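Local coordinates for protein arginyl-trna synthetase (Thermus thermophilus, PDB 1IQ0) that probably catalyses the ATP-dependent attachment of L-arginine to tRNA(Arg), as a monomeric class I aminoacyl-tRNA synthetase, at residues A[161-166]-A[181-186]; A[235-240]-A[332-337]; A[445-450]-A[523-528]; A[551-556]-A[564-569]. All coordinates share one frame; numbering follows the deposited sequence.

Interaction 1. Residues A[161-166]-A[181-186]; sequences FALRHY and GRAYVR
The ring of Tyr166 and the side chain of Arg186 run antiparallel to each other and stack where helix 154-165 meets helix 176-189, both in the class I catalytic domain. Arg186 CD sits over one face of the ring, 3.5 Å from its centroid and close to the normal, which makes a CH-pi contact. Bends at chi2 and chi3 bring CD over the ring and turn the guanidinium back toward Tyr166 CB, with Tyr166 CG over one guanidinium face. The two planes are 32° apart, so the guanidinium is tilted against the ring, and Arg186 NH1 comes within 3.1 Å of Tyr166 CD2. On the other ring face lies ND1 of His165, while Ala162 CB touches the ring edge. Tyr166 holds CG anti to its carbonyl carbon (chi1 -64°), which turns the ring toward helix 176-189; its OH is hydrogen-bonded to Asp190, just past the end of that helix.

Next to this stack the helices cross at 82°, with axes 8.4 Å apart. Small alanines at the crossing let them come close: Ala162 CB lies 3.4 Å from Ala183 O and 3.9 Å from Ala183 CB, and Leu163 CD2 packs on Ala183 CB at 3.6 Å. Between the two segments the contact is therefore held by dispersion and by the ring face under an arginine, while the tyrosine hydroxyl makes its directional bond to Asp190.

Interaction 2. Residues A[235-240]-A[332-337]; sequences DLLVWE and LRTSAP
Leu237 and Thr334 are paired in register across two parallel strands, with Leu236 beside Arg333 one residue earlier. The backbone ladder climbs from Arg333 N to Asp235 O (3.0 Å), through Leu237 N to Arg333 O (2.8 Å), to Ser335 N and Leu237 O (2.9 Å).

The tight part is the buried end at Trp239. There the strand bonding passes to side chains: Trp239 N donates almost straight (172°) to Ser335 OG at 2.9 Å, and that hydroxyl also bonds Asp242. Ser335 holds OG between its backbone N and carbonyl carbon (chi1 57°), the rotation that brings it to the indole edge near CD1. The indole NE1 makes a weak, strongly bent bond to Thr334 OG1, 2.8 Å away, while OG1 itself donates to Ser335 O. On the same face of the sheet as Thr334, Leu237 CD1 meets Leu332 CD1 at 3.8 Å, the two leucines roughly perpendicular.

The opposite face is looser at Arg333, which is partly exposed. Its side chain lies beside Leu236 with its end turned to the same side, and NH1 stays 3.9 Å from Leu236 CD2. The guanidinium makes a cation-pi contact with Tyr342 and a weak, long ion pair with Glu340.

The pair belongs to the central sheet of the Rossmann-type nucleotide-binding domain of class I synthetases, in which strands 236-239, 141-149 and 104-108 run parallel; strand 320-323 flanks strand 333-335 on its other side. Helix 213-229 packs against Trp239 and Leu332, while Phe321 of strand 320-323 touches Leu236, Val238 and Arg333.

Interaction 3. Residues A[445-450]-A[523-528]; sequences SMVKTE and RTPHVL
Val447 and His526 meet backbone to backbone where the end of helix 430-448 comes up against the start of helix 525-544. The nearest CA atoms are those of Lys448 and His526, 4.5 Å apart, and His526 CA makes a CA-H...O contact of 3.2 Å with Val447 O, bent to 120° at the hydrogen. The carbonyl of Lys448 approaches the same residue, its O lying 3.4 Å from His526 CB.

His526 carries CG between its backbone N and carbonyl carbon (chi1 72°), a rotation that lays the imidazole against Glu450. Glu450 CG stands over one ring face, 4.0 Å from the centroid, in a CH-pi contact, and the extended chain carries its carboxylate past the ring. Pro451 also touches the imidazole, and the carboxylate has weak, long ion pairs with Lys452 and Lys453. With an alanine in place of His526, Glu450 CG is likely to lose the ring face it rests on, and a gap would probably open beside Pro451. Leu128 of helix 120-138 packs on Pro525.

The arrangement is a junction of helix ends between the class I catalytic domain and the helical DALR anticodon-binding domain.

Interaction 4. Residues A[551-556]-A[564-569]; sequences PATPVL and ELRLSL
The guanidinium of Arg566 lies flat over the backbone of Thr553: Thr553 CA sits 3.8 Å above the plane, over its centre, and the Thr553 carbonyl carbon lies over the same group. Near the plane, at the edge, is Pro554 O, which accepts a hydrogen bond of 2.7 Å from Arg566 NH1. The oxygen is tilted 21° out of the guanidinium plane and the N-H...O angle is 143°, so the bond is short but bent. Thr553 OG1 stands 3.7 Å from Arg566 NE, whose salt bridge goes to Glu502 of helix 500-509.

Arg566 reaches the loop by an extended chain from CG to NE (chi2 180°), projecting from helix 562-583 alongside the ring of Pro554, whose CD lies 3.8 Å from NH1. Nearer the helix, Val555 points back against the run of the arginine, its CG1 4.0 Å from Arg566 CB. The same methyl packs tightly on Leu567 CD2, at 3.5 Å. Tyr542 of helix 525-544 touches both Thr553 and Arg566.

Replacing Arg566 by a leucine is likely to leave Pro554 O without this donor and Glu502 without this cationic partner, with the loop at Thr553 less firmly held. One buried guanidinium thus ties a loop carbonyl and a carboxylate to the helix, and the charge of Glu502 probably offsets its own within the anticodon-binding domain.

How the interactions relate
The four contacts follow one another along the chain without nesting, and none touches another. Interactions 1 and 2 belong to the catalytic domain, their centres about 27 Å apart: the first joins two helices far from the chain's centre, the second two strands of the mixed sheet. Interaction 3, its centre about 8 Å from that of the chain, joins the catalytic domain to the anticodon-binding domain. Its helix 525-544 also packs, through Tyr542, on interaction 4, whose centre is about 31 Å from that of interaction 3. Interactions 1 and 4, about 62 Å apart between centres, lie on opposite sides of the chain's centre, so the series spans the monomer from catalytic to anticodon-binding parts.

Interaction 1. Residues A[161-166]-A[181-186]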
loop_
_atom_site.group_PDB
_atom_site.type_symbol
_atom_site.label_atom_id
_atom_site.label_comp_id
_atom_site.label_asym_id
_atom_site.label_seq_id
_atom_site.Cartn_x
_atom_site.Cartn_y
_atom_site.Cartn_z
ATOM N N PHE A 161 -25.506 -16.719 -15.353
ATOM C CA PHE A 161 -26.432 -17.004 -16.439
ATOM C C PHE A 161 -25.731 -17.888 -17.478
ATOM O O PHE A 161 -26.281 -18.901 -17.918
ATOM C CB PHE A 161 -26.891 -15.714 -17.118
ATOM C CG PHE A 161 -27.605 -15.947 -18.419
ATOM C CD1 PHE A 161 -28.887 -16.492 -18.436
ATOM C CD2 PHE A 161 -26.971 -15.677 -19.630
ATOM C CE1 PHE A 161 -29.529 -16.773 -19.640
ATOM C CE2 PHE A 161 -27.603 -15.952 -20.840
ATOM C CZ PHE A 161 -28.887 -16.502 -20.845
ATOM N N ALA A 162 -24.514 -17.497 -17.861
ATOM C CA ALA A 162 -23.737 -18.244 -18.846
ATOM C C ALA A 162 -23.511 -19.704 -18.441
ATOM O O ALA A 162 -23.624 -20.606 -19.269
ATOM C CB ALA A 162 -22.393 -17.556 -19.081
ATOM N N LEU A 163 -23.180 -19.933 -17.175
ATOM C CA LEU A 163 -22.947 -21.286 -16.687
ATOM C C LEU A 163 -24.167 -22.177 -16.904
ATOM O O LEU A 163 -24.038 -23.342 -17.268
ATOM C CB LEU A 163 -22.589 -21.256 -15.195
ATOM C CG LEU A 163 -21.187 -20.721 -14.898
ATOM C CD1 LEU A 163 -21.026 -20.455 -13.400
ATOM C CD2 LEU A 163 -20.155 -21.731 -15.384
ATOM N N ARG A 164 -25.352 -21.625 -16.685
ATOM C CA ARG A 164 -26.588 -22.379 -16.852
ATOM C C ARG A 164 -26.988 -22.473 -18.324
ATOM O O ARG A 164 -27.242 -23.560 -18.836
ATOM C CB ARG A 164 -27.705 -21.705 -16.054
ATOM C CG ARG A 164 -28.896 -22.587 -15.750
ATOM C CD ARG A 164 -29.908 -21.821 -14.915
ATOM N NE ARG A 164 -30.922 -22.687 -14.323
ATOM C CZ ARG A 164 -30.674 -23.617 -13.407
ATOM N NH1 ARG A 164 -29.436 -23.809 -12.970
ATOM N NH2 ARG A 164 -31.666 -24.352 -12.921
ATOM N N HIS A 165 -27.025 -21.324 -18.995
ATOM C CA HIS A 165 -27.411 -21.234 -20.399
ATOM C C HIS A 165 -26.641 -22.180 -21.308
ATOM O O HIS A 165 -27.222 -22.791 -22.204
ATOM C CB HIS A 165 -27.245 -19.795 -20.898
ATOM C CG HIS A 165 -27.702 -19.587 -22.309
ATOM N ND1 HIS A 165 -26.827 -19.354 -23.350
ATOM C CD2 HIS A 165 -28.943 -19.581 -22.853
ATOM C CE1 HIS A 165 -27.510 -19.211 -24.474
ATOM N NE2 HIS A 165 -28.796 -19.344 -24.198
ATOM N N TYR A 166 -25.337 -22.296 -21.084
ATOM C CA TYR A 166 -24.513 -23.173 -21.904
ATOM C C TYR A 166 -24.447 -24.583 -21.339
ATOM O O TYR A 166 -23.795 -25.453 -21.909
ATOM C CB TYR A 166 -23.106 -22.589 -22.054
ATOM C CG TYR A 166 -23.105 -21.275 -22.794
ATOM C CD1 TYR A 166 -22.795 -20.081 -22.136
ATOM C CD2 TYR A 166 -23.472 -21.213 -24.141
ATOM C CE1 TYR A 166 -22.853 -18.857 -22.801
ATOM C CE2 TYR A 166 -23.537 -19.994 -24.819
ATOM C CZ TYR A 166 -23.227 -18.818 -24.140
ATOM O OH TYR A 166 -23.311 -17.609 -24.789
ATOM N N GLY A 181 -14.931 -17.910 -15.597
ATOM C CA GLY A 181 -14.470 -16.938 -16.574
ATOM C C GLY A 181 -14.648 -17.420 -18.006
ATOM O O GLY A 181 -14.945 -16.635 -18.908
ATOM N N ARG A 182 -14.455 -18.715 -18.224
ATOM C CA ARG A 182 -14.609 -19.283 -19.559
ATOM C C ARG A 182 -16.069 -19.097 -20.008
ATOM O O ARG A 182 -16.340 -18.681 -21.139
ATOM C CB ARG A 182 -14.214 -20.767 -19.538
ATOM C CG ARG A 182 -13.159 -21.131 -20.578
ATOM C CD ARG A 182 -12.133 -22.162 -20.079
ATOM N NE ARG A 182 -12.727 -23.270 -19.334
ATOM C CZ ARG A 182 -13.719 -24.038 -19.775
ATOM N NH1 ARG A 182 -14.253 -23.828 -20.975
ATOM N NH2 ARG A 182 -14.177 -25.023 -19.012
ATOM N N ALA A 183 -17.001 -19.382 -19.107
ATOM C CA ALA A 183 -18.419 -19.224 -19.397
ATOM C C ALA A 183 -18.703 -17.753 -19.699
ATOM O O ALA A 183 -19.400 -17.430 -20.659
ATOM C CB ALA A 183 -19.254 -19.687 -18.207
ATOM N N TYR A 184 -18.151 -16.856 -18.886
ATOM C CA TYR A 184 -18.366 -15.434 -19.106
ATOM C C TYR A 184 -17.864 -15.062 -20.497
ATOM O O TYR A 184 -18.538 -14.349 -21.238
ATOM C CB TYR A 184 -17.618 -14.605 -18.056
ATOM C CG TYR A 184 -17.758 -13.104 -18.230
ATOM C CD1 TYR A 184 -18.841 -12.417 -17.687
ATOM C CD2 TYR A 184 -16.803 -12.372 -18.940
ATOM C CE1 TYR A 184 -18.969 -11.037 -17.837
ATOM C CE2 TYR A 184 -16.926 -10.986 -19.099
ATOM C CZ TYR A 184 -18.014 -10.332 -18.541
ATOM O OH TYR A 184 -18.153 -8.973 -18.689
ATOM N N VAL A 185 -16.676 -15.543 -20.848
ATOM C CA VAL A 185 -16.104 -15.242 -22.158
ATOM C C VAL A 185 -16.946 -15.799 -23.305
ATOM O O VAL A 185 -17.090 -15.145 -24.336
ATOM C CB VAL A 185 -14.652 -15.785 -22.294
ATOM C CG1 VAL A 185 -14.183 -15.683 -23.756
ATOM C CG2 VAL A 185 -13.711 -14.982 -21.395
ATOM N N ARG A 186 -17.498 -17.001 -23.146
ATOM C CA ARG A 186 -18.313 -17.548 -24.222
ATOM C C ARG A 186 -19.544 -16.667 -24.429
ATOM O O ARG A 186 -19.896 -16.338 -25.562
ATOM C CB ARG A 186 -18.763 -18.984 -23.939
ATOM C CG ARG A 186 -19.019 -19.727 -25.245
ATOM C CD ARG A 186 -20.213 -20.657 -25.230
ATOM N NE ARG A 186 -19.929 -21.933 -24.592
ATOM C CZ ARG A 186 -20.597 -23.052 -24.852
ATOM N NH1 ARG A 186 -21.578 -23.045 -25.743
ATOM N NH2 ARG A 186 -20.293 -24.175 -24.215
#

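Interaction 2. Residues A[235-240]-A[332-337]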
loop_
_atom_site.group_PDB
_atom_site.type_symbol
_atom_site.label_atom_id
_atom_site.label_comp_id
_atom_site.label_asym_id
_atom_site.label_seq_id
_atom_site.Cartn_x
_atom_site.Cartn_y
_atom_site.Cartn_z
ATOM N N ASP A 235 -9.196 -8.474 6.776
ATOM C CA ASP A 235 -9.871 -8.608 8.059
ATOM C C ASP A 235 -11.380 -8.765 7.861
ATOM O O ASP A 235 -12.025 -9.590 8.511
ATOM C CB ASP A 235 -9.622 -7.381 8.932
ATOM C CG ASP A 235 -8.166 -7.208 9.288
ATOM O OD1 ASP A 235 -7.526 -6.285 8.742
ATOM O OD2 ASP A 235 -7.663 -8.006 10.113
ATOM N N LEU A 236 -11.939 -7.973 6.951
ATOM C CA LEU A 236 -13.375 -7.996 6.723
ATOM C C LEU A 236 -13.806 -8.155 5.274
ATOM O O LEU A 236 -13.127 -7.728 4.344
ATOM C CB LEU A 236 -13.996 -6.700 7.242
ATOM C CG LEU A 236 -13.721 -6.258 8.677
ATOM C CD1 LEU A 236 -13.928 -4.750 8.787
ATOM C CD2 LEU A 236 -14.634 -7.018 9.635
ATOM N N LEU A 237 -14.970 -8.759 5.112
ATOM C CA LEU A 237 -15.591 -8.938 3.813
ATOM C C LEU A 237 -16.949 -8.279 4.000
ATOM O O LEU A 237 -17.597 -8.494 5.012
ATOM C CB LEU A 237 -15.800 -10.422 3.513
ATOM C CG LEU A 237 -14.975 -11.127 2.434
ATOM C CD1 LEU A 237 -13.504 -10.827 2.567
ATOM C CD2 LEU A 237 -15.246 -12.622 2.536
ATOM N N VAL A 238 -17.355 -7.442 3.055
ATOM C CA VAL A 238 -18.666 -6.825 3.122
ATOM C C VAL A 238 -19.359 -7.099 1.796
ATOM O O VAL A 238 -18.857 -6.728 0.732
ATOM C CB VAL A 238 -18.596 -5.300 3.362
ATOM C CG1 VAL A 238 -19.973 -4.696 3.177
ATOM C CG2 VAL A 238 -18.120 -5.020 4.787
ATOM N N TRP A 239 -20.510 -7.759 1.873
ATOM C CA TRP A 239 -21.293 -8.115 0.696
ATOM C C TRP A 239 -22.390 -7.095 0.383
ATOM O O TRP A 239 -23.100 -6.623 1.274
ATOM C CB TRP A 239 -21.922 -9.513 0.891
ATOM C CG TRP A 239 -20.906 -10.626 1.083
ATOM C CD1 TRP A 239 -19.974 -10.722 2.077
ATOM C CD2 TRP A 239 -20.698 -11.767 0.235
ATOM N NE1 TRP A 239 -19.201 -11.842 1.902
ATOM C CE2 TRP A 239 -19.620 -12.502 0.779
ATOM C CE3 TRP A 239 -21.317 -12.237 -0.933
ATOM C CZ2 TRP A 239 -19.141 -13.687 0.194
ATOM C CZ3 TRP A 239 -20.842 -13.418 -1.517
ATOM C CH2 TRP A 239 -19.764 -14.126 -0.951
ATOM N N GLU A 240 -22.529 -6.763 -0.898
ATOM C CA GLU A 240 -23.550 -5.826 -1.335
ATOM C C GLU A 240 -24.943 -6.248 -0.840
ATOM O O GLU A 240 -25.719 -5.409 -0.375
ATOM C CB GLU A 240 -23.539 -5.724 -2.866
ATOM C CG GLU A 240 -24.607 -4.799 -3.452
ATOM C CD GLU A 240 -24.484 -3.365 -2.957
ATOM O OE1 GLU A 240 -23.350 -2.885 -2.758
ATOM O OE2 GLU A 240 -25.521 -2.707 -2.782
ATOM N N LEU A 332 -10.553 -14.101 9.231
ATOM C CA LEU A 332 -11.381 -13.274 8.359
ATOM C C LEU A 332 -12.864 -13.311 8.751
ATOM O O LEU A 332 -13.420 -14.378 9.005
ATOM C CB LEU A 332 -11.203 -13.723 6.905
ATOM C CG LEU A 332 -11.981 -12.988 5.811
ATOM C CD1 LEU A 332 -11.696 -11.491 5.871
ATOM C CD2 LEU A 332 -11.582 -13.560 4.449
ATOM N N ARG A 333 -13.492 -12.138 8.813
ATOM C CA ARG A 333 -14.910 -12.040 9.160
ATOM C C ARG A 333 -15.699 -11.444 7.990
ATOM O O ARG A 333 -15.217 -10.556 7.281
ATOM C CB ARG A 333 -15.113 -11.179 10.418
ATOM C CG ARG A 333 -14.764 -11.863 11.749
ATOM C CD ARG A 333 -14.871 -10.885 12.937
ATOM N NE ARG A 333 -16.243 -10.538 13.330
ATOM C CZ ARG A 333 -16.720 -9.290 13.427
ATOM N NH1 ARG A 333 -15.953 -8.234 13.149
ATOM N NH2 ARG A 333 -17.969 -9.084 13.838
ATOM N N THR A 334 -16.920 -11.927 7.798
ATOM C CA THR A 334 -17.756 -11.462 6.701
ATOM C C THR A 334 -19.092 -10.919 7.182
ATOM O O THR A 334 -19.598 -11.326 8.227
ATOM C CB THR A 334 -18.068 -12.622 5.717
ATOM O OG1 THR A 334 -18.877 -12.142 4.634
ATOM C CG2 THR A 334 -18.840 -13.736 6.432
ATOM N N SER A 335 -19.657 -9.986 6.425
ATOM C CA SER A 335 -20.983 -9.487 6.760
ATOM C C SER A 335 -21.870 -10.687 6.426
ATOM O O SER A 335 -21.504 -11.520 5.587
ATOM C CB SER A 335 -21.365 -8.304 5.871
ATOM O OG SER A 335 -21.298 -8.661 4.501
ATOM N N ALA A 336 -23.020 -10.781 7.079
ATOM C CA ALA A 336 -23.942 -11.885 6.845
ATOM C C ALA A 336 -25.330 -11.560 7.402
ATOM O O ALA A 336 -25.507 -10.589 8.133
ATOM C CB ALA A 336 -23.394 -13.161 7.498
ATOM N N PRO A 337 -26.337 -12.373 7.061
ATOM C CA PRO A 337 -27.685 -12.108 7.572
ATOM C C PRO A 337 -27.681 -12.117 9.096
ATOM O O PRO A 337 -28.330 -11.296 9.745
ATOM C CB PRO A 337 -28.502 -13.264 7.002
ATOM C CG PRO A 337 -27.790 -13.587 5.716
ATOM C CD PRO A 337 -26.337 -13.522 6.139
#

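Interaction 3. Residues A[445-450]-A[523-528]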
loop_
_atom_site.group_PDB
_atom_site.type_symbol
_atom_site.label_atom_id
_atom_site.label_comp_id
_atom_site.label_asym_id
_atom_site.label_seq_id
_atom_site.Cartn_x
_atom_site.Cartn_y
_atom_site.Cartn_z
ATOM N N SER A 445 7.577 -5.132 -8.076
ATOM C CA SER A 445 7.284 -4.435 -9.328
ATOM C C SER A 445 5.999 -3.597 -9.211
ATOM O O SER A 445 5.950 -2.441 -9.623
ATOM C CB SER A 445 7.124 -5.450 -10.461
ATOM O OG SER A 445 6.641 -4.824 -11.639
ATOM N N MET A 446 4.958 -4.193 -8.650
ATOM C CA MET A 446 3.673 -3.510 -8.497
ATOM C C MET A 446 3.693 -2.278 -7.600
ATOM O O MET A 446 2.806 -1.426 -7.689
ATOM C CB MET A 446 2.629 -4.496 -7.971
ATOM C CG MET A 446 2.220 -5.566 -8.982
ATOM S SD MET A 446 1.580 -4.784 -10.490
ATOM C CE MET A 446 3.062 -4.851 -11.544
ATOM N N VAL A 447 4.713 -2.148 -6.758
ATOM C CA VAL A 447 4.739 -1.012 -5.852
ATOM C C VAL A 447 5.939 -0.052 -5.921
ATOM O O VAL A 447 5.922 1.007 -5.294
ATOM C CB VAL A 447 4.552 -1.528 -4.392
ATOM C CG1 VAL A 447 5.873 -2.068 -3.833
ATOM C CG2 VAL A 447 3.993 -0.438 -3.535
ATOM N N LYS A 448 6.976 -0.385 -6.685
ATOM C CA LYS A 448 8.130 0.513 -6.759
ATOM C C LYS A 448 7.874 1.786 -7.578
ATOM O O LYS A 448 8.543 2.805 -7.385
ATOM C CB LYS A 448 9.337 -0.215 -7.345
ATOM C CG LYS A 448 9.304 -0.363 -8.847
ATOM C CD LYS A 448 10.653 -0.837 -9.381
ATOM C CE LYS A 448 10.633 -0.962 -10.896
ATOM N NZ LYS A 448 11.910 -1.503 -11.439
ATOM N N THR A 449 6.900 1.725 -8.482
ATOM C CA THR A 449 6.570 2.854 -9.353
ATOM C C THR A 449 5.400 3.687 -8.831
ATOM O O THR A 449 4.356 3.141 -8.482
ATOM C CB THR A 449 6.214 2.347 -10.764
ATOM O OG1 THR A 449 7.327 1.623 -11.305
ATOM C CG2 THR A 449 5.853 3.503 -11.683
ATOM N N GLU A 450 5.580 5.005 -8.785
ATOM C CA GLU A 450 4.532 5.920 -8.329
ATOM C C GLU A 450 3.219 5.494 -8.961
ATOM O O GLU A 450 3.166 5.232 -10.161
ATOM C CB GLU A 450 4.833 7.351 -8.771
ATOM C CG GLU A 450 6.218 7.850 -8.433
ATOM C CD GLU A 450 6.449 9.264 -8.928
ATOM O OE1 GLU A 450 7.614 9.712 -8.926
ATOM O OE2 GLU A 450 5.459 9.927 -9.314
ATOM N N ARG A 523 0.974 7.916 2.117
ATOM C CA ARG A 523 0.303 6.790 1.483
ATOM C C ARG A 523 0.978 6.493 0.151
ATOM O O ARG A 523 0.331 6.368 -0.895
ATOM C CB ARG A 523 -1.190 7.113 1.302
ATOM C CG ARG A 523 -1.967 7.062 2.623
ATOM C CD ARG A 523 -3.426 7.493 2.512
ATOM N NE ARG A 523 -3.546 8.945 2.507
ATOM C CZ ARG A 523 -3.539 9.685 1.408
ATOM N NH1 ARG A 523 -3.435 9.101 0.215
ATOM N NH2 ARG A 523 -3.599 11.006 1.502
ATOM N N THR A 524 2.302 6.385 0.205
ATOM C CA THR A 524 3.101 6.111 -0.978
ATOM C C THR A 524 4.139 5.032 -0.706
ATOM O O THR A 524 5.276 5.322 -0.328
ATOM C CB THR A 524 3.825 7.382 -1.467
ATOM O OG1 THR A 524 4.538 7.975 -0.376
ATOM C CG2 THR A 524 2.823 8.390 -2.042
ATOM N N PRO A 525 3.752 3.762 -0.878
ATOM C CA PRO A 525 4.676 2.652 -0.646
ATOM C C PRO A 525 5.936 2.722 -1.499
ATOM O O PRO A 525 6.994 2.220 -1.088
ATOM C CB PRO A 525 3.827 1.430 -0.974
ATOM C CG PRO A 525 2.456 1.864 -0.502
ATOM C CD PRO A 525 2.376 3.270 -1.069
ATOM N N HIS A 526 5.838 3.337 -2.678
ATOM C CA HIS A 526 7.000 3.420 -3.557
ATOM C C HIS A 526 8.198 4.105 -2.891
ATOM O O HIS A 526 9.342 3.877 -3.287
ATOM C CB HIS A 526 6.661 4.130 -4.874
ATOM C CG HIS A 526 6.456 5.605 -4.739
ATOM N ND1 HIS A 526 5.216 6.170 -4.539
ATOM C CD2 HIS A 526 7.338 6.632 -4.776
ATOM C CE1 HIS A 526 5.340 7.483 -4.460
ATOM N NE2 HIS A 526 6.617 7.790 -4.600
ATOM N N VAL A 527 7.941 4.935 -1.883
ATOM C CA VAL A 527 9.028 5.614 -1.184
ATOM C C VAL A 527 9.825 4.584 -0.376
ATOM O O VAL A 527 11.043 4.677 -0.267
ATOM C CB VAL A 527 8.493 6.727 -0.250
ATOM C CG1 VAL A 527 9.618 7.268 0.628
ATOM C CG2 VAL A 527 7.907 7.865 -1.091
ATOM N N LEU A 528 9.139 3.588 0.169
ATOM C CA LEU A 528 9.820 2.556 0.941
ATOM C C LEU A 528 10.552 1.647 -0.039
ATOM O O LEU A 528 11.689 1.249 0.195
ATOM C CB LEU A 528 8.821 1.718 1.737
ATOM C CG LEU A 528 9.305 1.018 3.016
ATOM C CD1 LEU A 528 8.594 -0.314 3.130
ATOM C CD2 LEU A 528 10.810 0.816 3.018
#

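Interaction 4. Residues A[551-556]-A[564-569]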
loop_
_atom_site.group_PDB
_atom_site.type_symbol
_atom_site.label_atom_id
_atom_site.label_comp_id
_atom_site.label_asym_id
_atom_site.label_seq_id
_atom_site.Cartn_x
_atom_site.Cartn_y
_atom_site.Cartn_z
ATOM N N PRO A 551 40.035 -7.190 -0.356
ATOM C CA PRO A 551 38.728 -6.684 0.076
ATOM C C PRO A 551 38.977 -5.536 1.038
ATOM O O PRO A 551 39.855 -5.637 1.887
ATOM C CB PRO A 551 38.105 -7.886 0.781
ATOM C CG PRO A 551 38.754 -9.077 0.087
ATOM C CD PRO A 551 40.191 -8.620 -0.024
ATOM N N ALA A 552 38.227 -4.447 0.917
ATOM C CA ALA A 552 38.443 -3.320 1.819
ATOM C C ALA A 552 37.495 -3.367 3.008
ATOM O O ALA A 552 37.674 -2.643 3.986
ATOM C CB ALA A 552 38.279 -1.989 1.066
ATOM N N THR A 553 36.499 -4.245 2.949
ATOM C CA THR A 553 35.541 -4.306 4.044
ATOM C C THR A 553 35.257 -5.722 4.564
ATOM O O THR A 553 34.138 -6.019 4.992
ATOM C CB THR A 553 34.229 -3.633 3.590
ATOM O OG1 THR A 553 33.415 -3.334 4.727
ATOM C CG2 THR A 553 33.479 -4.539 2.652
ATOM N N PRO A 554 36.280 -6.599 4.580
ATOM C CA PRO A 554 36.059 -7.968 5.060
ATOM C C PRO A 554 35.560 -8.041 6.502
ATOM O O PRO A 554 35.950 -7.237 7.347
ATOM C CB PRO A 554 37.429 -8.625 4.871
ATOM C CG PRO A 554 38.388 -7.482 5.180
ATOM C CD PRO A 554 37.725 -6.314 4.430
ATOM N N VAL A 555 34.692 -9.014 6.769
ATOM C CA VAL A 555 34.120 -9.205 8.097
ATOM C C VAL A 555 34.824 -10.311 8.887
ATOM O O VAL A 555 35.389 -10.069 9.951
ATOM C CB VAL A 555 32.612 -9.584 8.012
ATOM C CG1 VAL A 555 32.014 -9.676 9.413
ATOM C CG2 VAL A 555 31.861 -8.573 7.185
ATOM N N LEU A 556 34.785 -11.527 8.352
ATOM C CA LEU A 556 35.368 -12.684 9.023
ATOM C C LEU A 556 36.884 -12.637 9.203
ATOM O O LEU A 556 37.423 -13.276 10.105
ATOM C CB LEU A 556 34.953 -13.968 8.293
ATOM C CG LEU A 556 33.433 -14.198 8.179
ATOM C CD1 LEU A 556 33.161 -15.543 7.505
ATOM C CD2 LEU A 556 32.786 -14.171 9.561
ATOM N N GLU A 564 33.524 -7.610 15.086
ATOM C CA GLU A 564 32.270 -7.479 15.816
ATOM C C GLU A 564 31.475 -6.281 15.282
ATOM O O GLU A 564 30.268 -6.372 15.073
ATOM C CB GLU A 564 32.543 -7.296 17.314
ATOM C CG GLU A 564 33.078 -8.525 18.055
ATOM C CD GLU A 564 34.416 -9.034 17.522
ATOM O OE1 GLU A 564 35.235 -8.222 17.041
ATOM O OE2 GLU A 564 34.656 -10.254 17.601
ATOM N N LEU A 565 32.149 -5.158 15.060
ATOM C CA LEU A 565 31.478 -3.972 14.537
ATOM C C LEU A 565 30.808 -4.269 13.196
ATOM O O LEU A 565 29.641 -3.922 12.990
ATOM C CB LEU A 565 32.475 -2.824 14.353
ATOM C CG LEU A 565 31.984 -1.636 13.517
ATOM C CD1 LEU A 565 30.769 -0.984 14.173
ATOM C CD2 LEU A 565 33.104 -0.631 13.369
ATOM N N ARG A 566 31.544 -4.906 12.286
ATOM C CA ARG A 566 30.994 -5.221 10.974
ATOM C C ARG A 566 29.869 -6.240 11.035
ATOM O O ARG A 566 28.917 -6.160 10.256
ATOM C CB ARG A 566 32.102 -5.677 10.019
ATOM C CG ARG A 566 32.933 -4.488 9.547
ATOM C CD ARG A 566 34.058 -4.842 8.600
ATOM N NE ARG A 566 34.735 -3.613 8.188
ATOM C CZ ARG A 566 35.998 -3.545 7.784
ATOM N NH1 ARG A 566 36.748 -4.645 7.726
ATOM N NH2 ARG A 566 36.510 -2.372 7.451
ATOM N N LEU A 567 29.958 -7.186 11.965
ATOM C CA LEU A 567 28.907 -8.186 12.105
ATOM C C LEU A 567 27.607 -7.521 12.582
ATOM O O LEU A 567 26.526 -7.848 12.093
ATOM C CB LEU A 567 29.335 -9.290 13.079
ATOM C CG LEU A 567 30.312 -10.335 12.524
ATOM C CD1 LEU A 567 30.820 -11.225 13.645
ATOM C CD2 LEU A 567 29.616 -11.171 11.457
ATOM N N SER A 568 27.711 -6.586 13.527
ATOM C CA SER A 568 26.523 -5.890 14.032
ATOM C C SER A 568 25.925 -4.997 12.947
ATOM O O SER A 568 24.707 -4.855 12.847
ATOM C CB SER A 568 26.866 -5.047 15.262
ATOM O OG SER A 568 27.191 -5.872 16.367
ATOM N N LEU A 569 26.785 -4.401 12.128
ATOM C CA LEU A 569 26.314 -3.548 11.045
ATOM C C LEU A 569 25.633 -4.417 9.989
ATOM O O LEU A 569 24.603 -4.041 9.427
ATOM C CB LEU A 569 27.485 -2.794 10.424
ATOM C CG LEU A 569 27.164 -1.752 9.356
ATOM C CD1 LEU A 569 26.196 -0.713 9.922
ATOM C CD2 LEU A 569 28.461 -1.088 8.898
#